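Local coordinates for erythrocyte membrane protein 1 (Plasmodium falciparum, PDB 6S8T) that probably mediates binding of infected erythrocytes to host cell-surface receptors, this chain being the ICAM-1-binding DBLbeta domain of a PfEMP1 adhesin, at residues L189-R194 and R294-V299; A255-V260 and L287-P292. One frame throughout, in Å; residues are numbered along the deposited sequence. Where two conformers were deposited one is given.

Contact 1: residues L189-R194 and R294-V299; sequences LGDIIR and RLRWMV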
loop_
_atom_site.group_PDB
_atom_site.type_symbol
_atom_site.label_atom_id
_atom_site.label_comp_id
_atom_site.label_asym_id
_atom_site.label_seq_id
_atom_site.Cartn_x
_atom_site.Cartn_y
_atom_site.Cartn_z
ATOM N N LEU A 189 -7.711 1.143 -2.010
ATOM C CA LEU A 189 -9.011 1.400 -2.624
ATOM C C LEU A 189 -9.758 2.506 -1.887
ATOM O O LEU A 189 -10.421 3.339 -2.513
ATOM C CB LEU A 189 -9.837 0.113 -2.664
ATOM C CG LEU A 189 -11.179 0.132 -3.401
ATOM C CD1 LEU A 189 -11.024 0.650 -4.825
ATOM C CD2 LEU A 189 -11.804 -1.264 -3.412
ATOM N N GLY A 190 -9.655 2.535 -0.559
ATOM C CA GLY A 190 -10.231 3.642 0.190
ATOM C C GLY A 190 -9.606 4.977 -0.169
ATOM O O GLY A 190 -10.298 5.995 -0.250
ATOM N N ASP A 191 -8.290 4.991 -0.402
ATOM C CA ASP A 191 -7.637 6.237 -0.791
ATOM C C ASP A 191 -7.989 6.642 -2.219
ATOM O O ASP A 191 -7.993 7.838 -2.533
ATOM C CB ASP A 191 -6.125 6.116 -0.606
ATOM C CG ASP A 191 -5.707 6.275 0.854
ATOM O OD1 ASP A 191 -6.590 6.577 1.688
ATOM O OD2 ASP A 191 -4.510 6.093 1.167
ATOM N N ILE A 192 -8.296 5.676 -3.090
ATOM C CA ILE A 192 -8.746 6.017 -4.437
ATOM C C ILE A 192 -10.118 6.673 -4.388
ATOM O O ILE A 192 -10.362 7.689 -5.052
ATOM C CB ILE A 192 -8.754 4.768 -5.340
ATOM C CG1 ILE A 192 -7.334 4.244 -5.556
ATOM C CG2 ILE A 192 -9.405 5.079 -6.680
ATOM C CD1 ILE A 192 -7.268 3.026 -6.454
ATOM N N ILE A 193 -11.036 6.107 -3.602
ATOM C CA ILE A 193 -12.385 6.656 -3.503
ATOM C C ILE A 193 -12.362 8.044 -2.867
ATOM O O ILE A 193 -13.073 8.954 -3.309
ATOM C CB ILE A 193 -13.291 5.686 -2.721
ATOM C CG1 ILE A 193 -13.349 4.327 -3.422
ATOM C CG2 ILE A 193 -14.691 6.259 -2.570
ATOM C CD1 ILE A 193 -13.872 4.398 -4.839
ATOM N N ARG A 194 -11.553 8.234 -1.826
ATOM C CA ARG A 194 -11.515 9.519 -1.135
ATOM C C ARG A 194 -10.646 10.554 -1.842
ATOM O O ARG A 194 -10.735 11.739 -1.505
ATOM C CB ARG A 194 -11.021 9.338 0.306
ATOM C CG ARG A 194 -12.015 8.650 1.239
ATOM C CD ARG A 194 -11.385 8.318 2.600
ATOM N NE ARG A 194 -10.295 7.353 2.473
ATOM C CZ ARG A 194 -9.724 6.714 3.491
ATOM N NH1 ARG A 194 -10.137 6.928 4.735
ATOM N NH2 ARG A 194 -8.736 5.854 3.261
ATOM N N ARG A 294 1.723 7.013 2.118
ATOM C CA ARG A 294 3.171 7.082 1.937
ATOM C C ARG A 294 3.904 6.211 2.951
ATOM O O ARG A 294 4.995 5.705 2.663
ATOM C CB ARG A 294 3.653 8.534 2.032
ATOM C CG ARG A 294 5.112 8.738 1.632
ATOM C CD ARG A 294 5.554 10.190 1.785
ATOM N NE ARG A 294 4.781 11.106 0.948
ATOM C CZ ARG A 294 5.076 11.399 -0.315
ATOM N NH1 ARG A 294 6.130 10.843 -0.901
ATOM N NH2 ARG A 294 4.312 12.247 -0.995
ATOM N N LEU A 295 3.326 6.013 4.136
ATOM C CA LEU A 295 3.957 5.139 5.119
ATOM C C LEU A 295 3.656 3.670 4.846
ATOM O O LEU A 295 4.511 2.812 5.095
ATOM C CB LEU A 295 3.513 5.517 6.535
ATOM C CG LEU A 295 3.928 6.924 7.005
ATOM C CD1 LEU A 295 3.260 7.276 8.326
ATOM C CD2 LEU A 295 5.440 7.036 7.126
ATOM N N ARG A 296 2.457 3.359 4.338
ATOM C CA ARG A 296 2.143 1.974 3.993
ATOM C C ARG A 296 3.066 1.469 2.893
ATOM O O ARG A 296 3.640 0.379 2.996
ATOM C CB ARG A 296 0.677 1.843 3.569
ATOM C CG ARG A 296 -0.325 2.363 4.599
ATOM C CD ARG A 296 -1.759 1.924 4.282
ATOM N NE ARG A 296 -2.140 2.137 2.886
ATOM C CZ ARG A 296 -2.862 3.163 2.441
ATOM N NH1 ARG A 296 -3.154 3.256 1.149
ATOM N NH2 ARG A 296 -3.291 4.099 3.283
ATOM N N TRP A 297 3.248 2.272 1.841
ATOM C CA TRP A 297 4.096 1.862 0.726
ATOM C C TRP A 297 5.553 1.697 1.150
ATOM O O TRP A 297 6.250 0.821 0.626
ATOM C CB TRP A 297 3.973 2.872 -0.417
ATOM C CG TRP A 297 2.639 2.839 -1.119
ATOM C CD1 TRP A 297 1.578 2.022 -0.835
ATOM C CD2 TRP A 297 2.237 3.647 -2.231
ATOM N NE1 TRP A 297 0.540 2.279 -1.701
ATOM C CE2 TRP A 297 0.920 3.273 -2.566
ATOM C CE3 TRP A 297 2.861 4.657 -2.970
ATOM C CZ2 TRP A 297 0.218 3.870 -3.610
ATOM C CZ3 TRP A 297 2.164 5.251 -4.006
ATOM C CH2 TRP A 297 0.856 4.854 -4.318
ATOM N N MET A 298 6.026 2.520 2.095
ATOM C CA MET A 298 7.391 2.372 2.599
ATOM C C MET A 298 7.575 1.042 3.321
ATOM O O MET A 298 8.583 0.353 3.113
ATOM C CB MET A 298 7.738 3.543 3.529
ATOM C CG MET A 298 9.104 3.435 4.210
ATOM S SD MET A 298 9.491 4.796 5.346
ATOM C CE MET A 298 8.508 4.361 6.779
ATOM N N VAL A 299 6.624 0.670 4.185
ATOM C CA VAL A 299 6.690 -0.628 4.852
ATOM C C VAL A 299 6.649 -1.758 3.826
ATOM O O VAL A 299 7.353 -2.764 3.960
ATOM C CB VAL A 299 5.553 -0.764 5.885
ATOM C CG1 VAL A 299 5.550 -2.161 6.506
ATOM C CG2 VAL A 299 5.666 0.307 6.965
#
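Asp191 and Arg296 approach from opposite directions and form a buried salt bridge that joins two helices of the Duffy-binding-like fold, helix 172-194 near its C-terminal end and helix 293-319 near its start. The backbones stay well apart, the nearest CA atoms, those of Asp191 and Arg294, being 11.2 Å from each other; the long arginine covers most of the gap and the short Asp191 meets it. Arg296 presents its guanidinium end-on and grips a single carboxylate oxygen: NH1 lies 3.1 Å from Asp191 OD2 and NH2 3.2 Å from the same atom. Both hydrogen bonds are moderately bent, with N-H...O angles of 148°. Asp191 OD2 sits almost in the guanidinium plane, whereas the two donors approach it from one face of the carboxylate, above its plane; the flat groups are turned 47° against each other. The arginine chain bends at chi3 (-48°), which turns the guanidinium toward Asp191.

Its nitrogens have further partners: NH2 also bonds to the carbonyl oxygen of Ile291, and NH1 forms a second salt bridge with Asp188, the residue just before the segment 189-194. Arg296 thus pairs with two carboxylates, which would probably favour its charged form.

The other oxygen of Asp191, OD1, meets Arg194, three residues further along the same helix. Arg194 NH2 lies 2.8 Å from Asp191 OD1, a salt bridge whose hydrogen bond is weak. Asp191 therefore links two arginines, yet Arg194 NH2 and Arg296 NH2 stay 5.7 Å apart. Trp253 makes a cation-pi contact with Arg194. The guanidinium of Arg194 is further tied to the helix end by its NE, 3.0 Å from Gly190 O and above that carbonyl's plane, while the backbone N of Arg194 reaches the same oxygen from the opposite face.

Contact 2: residues A255-V260 and L287-P292; sequences ANRHQV and LDDYIP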
loop_
_atom_site.group_PDB
_atom_site.type_symbol
_atom_site.label_atom_id
_atom_site.label_comp_id
_atom_site.label_asym_id
_atom_site.label_seq_id
_atom_site.Cartn_x
_atom_site.Cartn_y
_atom_site.Cartn_z
ATOM N N ALA A 255 -19.198 5.203 5.981
ATOM C CA ALA A 255 -20.484 4.522 6.037
ATOM C C ALA A 255 -20.431 3.122 5.434
ATOM O O ALA A 255 -21.213 2.254 5.836
ATOM C CB ALA A 255 -21.546 5.356 5.320
ATOM N N ASN A 256 -19.525 2.876 4.483
ATOM C CA ASN A 256 -19.559 1.634 3.717
ATOM C C ASN A 256 -18.237 0.871 3.706
ATOM O O ASN A 256 -18.125 -0.123 2.980
ATOM C CB ASN A 256 -19.991 1.912 2.273
ATOM C CG ASN A 256 -21.351 2.573 2.189
ATOM O OD1 ASN A 256 -22.373 1.959 2.498
ATOM N ND2 ASN A 256 -21.373 3.830 1.759
ATOM N N ARG A 257 -17.239 1.293 4.490
ATOM C CA ARG A 257 -15.937 0.633 4.433
ATOM C C ARG A 257 -16.017 -0.824 4.871
ATOM O O ARG A 257 -15.263 -1.663 4.363
ATOM C CB ARG A 257 -14.917 1.386 5.289
ATOM C CG ARG A 257 -15.276 1.465 6.762
ATOM C CD ARG A 257 -14.355 2.419 7.515
ATOM N NE ARG A 257 -12.991 1.916 7.629
ATOM C CZ ARG A 257 -12.566 1.134 8.617
ATOM N NH1 ARG A 257 -13.402 0.761 9.577
ATOM N NH2 ARG A 257 -11.307 0.722 8.646
ATOM N N HIS A 258 -16.921 -1.152 5.799
ATOM C CA HIS A 258 -16.986 -2.529 6.274
ATOM C C HIS A 258 -17.561 -3.463 5.215
ATOM O O HIS A 258 -17.077 -4.589 5.050
ATOM C CB HIS A 258 -17.807 -2.634 7.554
ATOM C CG HIS A 258 -18.020 -4.049 7.987
ATOM N ND1 HIS A 258 -17.010 -4.819 8.524
ATOM C CD2 HIS A 258 -19.104 -4.855 7.905
ATOM C CE1 HIS A 258 -17.472 -6.030 8.781
ATOM N NE2 HIS A 258 -18.739 -6.078 8.412
ATOM N N GLN A 259 -18.608 -3.032 4.507
ATOM C CA GLN A 259 -19.160 -3.860 3.439
ATOM C C GLN A 259 -18.144 -4.083 2.330
ATOM O O GLN A 259 -18.200 -5.100 1.629
ATOM C CB GLN A 259 -20.429 -3.223 2.873
ATOM C CG GLN A 259 -21.605 -3.227 3.832
ATOM C CD GLN A 259 -22.830 -2.550 3.250
ATOM O OE1 GLN A 259 -22.981 -1.331 3.340
ATOM N NE2 GLN A 259 -23.714 -3.339 2.648
ATOM N N VAL A 260 -17.214 -3.143 2.150
ATOM C CA VAL A 260 -16.151 -3.337 1.173
ATOM C C VAL A 260 -15.209 -4.440 1.636
ATOM O O VAL A 260 -14.854 -5.339 0.862
ATOM C CB VAL A 260 -15.411 -2.009 0.927
ATOM C CG1 VAL A 260 -14.184 -2.234 0.065
ATOM C CG2 VAL A 260 -16.353 -0.998 0.275
ATOM N N LEU A 287 -7.638 -1.632 10.123
ATOM C CA LEU A 287 -7.483 -0.189 10.265
ATOM C C LEU A 287 -6.404 0.373 9.346
ATOM O O LEU A 287 -5.972 1.517 9.534
ATOM C CB LEU A 287 -7.179 0.164 11.721
ATOM C CG LEU A 287 -8.315 -0.071 12.718
ATOM C CD1 LEU A 287 -7.818 0.111 14.142
ATOM C CD2 LEU A 287 -9.475 0.869 12.429
ATOM N N ASP A 288 -5.967 -0.406 8.352
ATOM C CA ASP A 288 -4.902 0.046 7.460
ATOM C C ASP A 288 -5.308 1.287 6.673
ATOM O O ASP A 288 -4.450 2.101 6.312
ATOM C CB ASP A 288 -4.509 -1.084 6.503
ATOM C CG ASP A 288 -4.016 -2.333 7.231
ATOM O OD1 ASP A 288 -4.813 -2.963 7.961
ATOM O OD2 ASP A 288 -2.829 -2.689 7.065
ATOM N N ASP A 289 -6.602 1.455 6.397
ATOM C CA ASP A 289 -7.046 2.597 5.607
ATOM C C ASP A 289 -6.936 3.933 6.347
ATOM O O ASP A 289 -7.263 4.966 5.750
ATOM C CB ASP A 289 -8.484 2.377 5.126
ATOM C CG ASP A 289 -9.439 2.016 6.252
ATOM O OD1 ASP A 289 -9.000 1.389 7.242
ATOM O OD2 ASP A 289 -10.640 2.352 6.136
ATOM N N TYR A 290 -6.481 3.961 7.601
ATOM C CA TYR A 290 -6.236 5.220 8.299
ATOM C C TYR A 290 -4.759 5.519 8.496
ATOM O O TYR A 290 -4.422 6.527 9.125
ATOM C CB TYR A 290 -6.948 5.233 9.654
ATOM C CG TYR A 290 -8.439 5.088 9.531
ATOM C CD1 TYR A 290 -9.250 6.189 9.280
ATOM C CD2 TYR A 290 -9.038 3.843 9.643
ATOM C CE1 TYR A 290 -10.618 6.048 9.157
ATOM C CE2 TYR A 290 -10.398 3.692 9.522
ATOM C CZ TYR A 290 -11.185 4.794 9.282
ATOM O OH TYR A 290 -12.544 4.632 9.167
ATOM N N ILE A 291 -3.873 4.664 7.998
ATOM C CA ILE A 291 -2.439 4.938 8.008
ATOM C C ILE A 291 -2.103 5.648 6.702
ATOM O O ILE A 291 -2.498 5.176 5.625
ATOM C CB ILE A 291 -1.624 3.646 8.182
ATOM C CG1 ILE A 291 -1.913 3.014 9.545
ATOM C CG2 ILE A 291 -0.137 3.920 8.009
ATOM C CD1 ILE A 291 -1.143 1.744 9.802
ATOM N N PRO A 292 -1.400 6.783 6.743
ATOM C CA PRO A 292 -1.082 7.501 5.500
ATOM C C PRO A 292 -0.423 6.592 4.466
ATOM O O PRO A 292 0.457 5.789 4.784
ATOM C CB PRO A 292 -0.136 8.607 5.967
ATOM C CG PRO A 292 -0.549 8.865 7.393
ATOM C CD PRO A 292 -0.949 7.517 7.940
#
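Arg257 of helix 246-268 reaches across to Asp289 in the short 3-10 turn 288-290 that precedes helix 293-319 of the Duffy-binding-like fold. The arginine's CG lies between the backbone N and the carbonyl carbon (chi1 61°), and its chain bends at chi3 to present NE and NH2 side-on. The result is a salt bridge of two fairly straight hydrogen bonds, Arg257 NE to Asp289 OD2 at 2.8 Å and Arg257 NH2 to Asp289 OD1 at 2.8 Å. Each oxygen uses its syn lone pair, and the guanidinium and carboxylate planes are only 6° apart. Trp253 NE1 also donates to Asp289 OD2. Tyr290 covers one face of the Arg257 guanidinium near its rim, CE2 standing 3.1 Å above the plane; the ring is turned 52° from the guanidinium, with Arg257 NH2 at the ring's edge. Tyr290 OH is 3.2 Å from Arg257 NE, too poorly angled for a hydrogen bond, and bonds instead to Glu254 and His24. Leu287 CD2 adds a looser touch, 4.2 Å from Arg257 NH2. Farther along, Val260 packs on helix 137-163. The coplanar two-bond ion pair fixes the rotation of both groups, and carboxylate and guanidinium probably favour each other's charged forms in this buried setting.

Following the chain from the N terminus, helix 172-194 supplies the first half of contact 1, and its partner comes 100 residues later at the start of helix 293-319. Within the large loop so closed, helix 246-268 and the turn leading into helix 293-319 meet as contact 2, which closes a smaller loop nested inside the first. The centres lie about 11 Å apart, and the two contacts touch directly: Arg194 NH2 is 3.0 Å from Asp289 O, a probable hydrogen bond, and Arg296 CD packs 3.4 Å from Asp288 O. The turn 287-292 is therefore tied to all three helices, 172-194, 246-268 and 293-319.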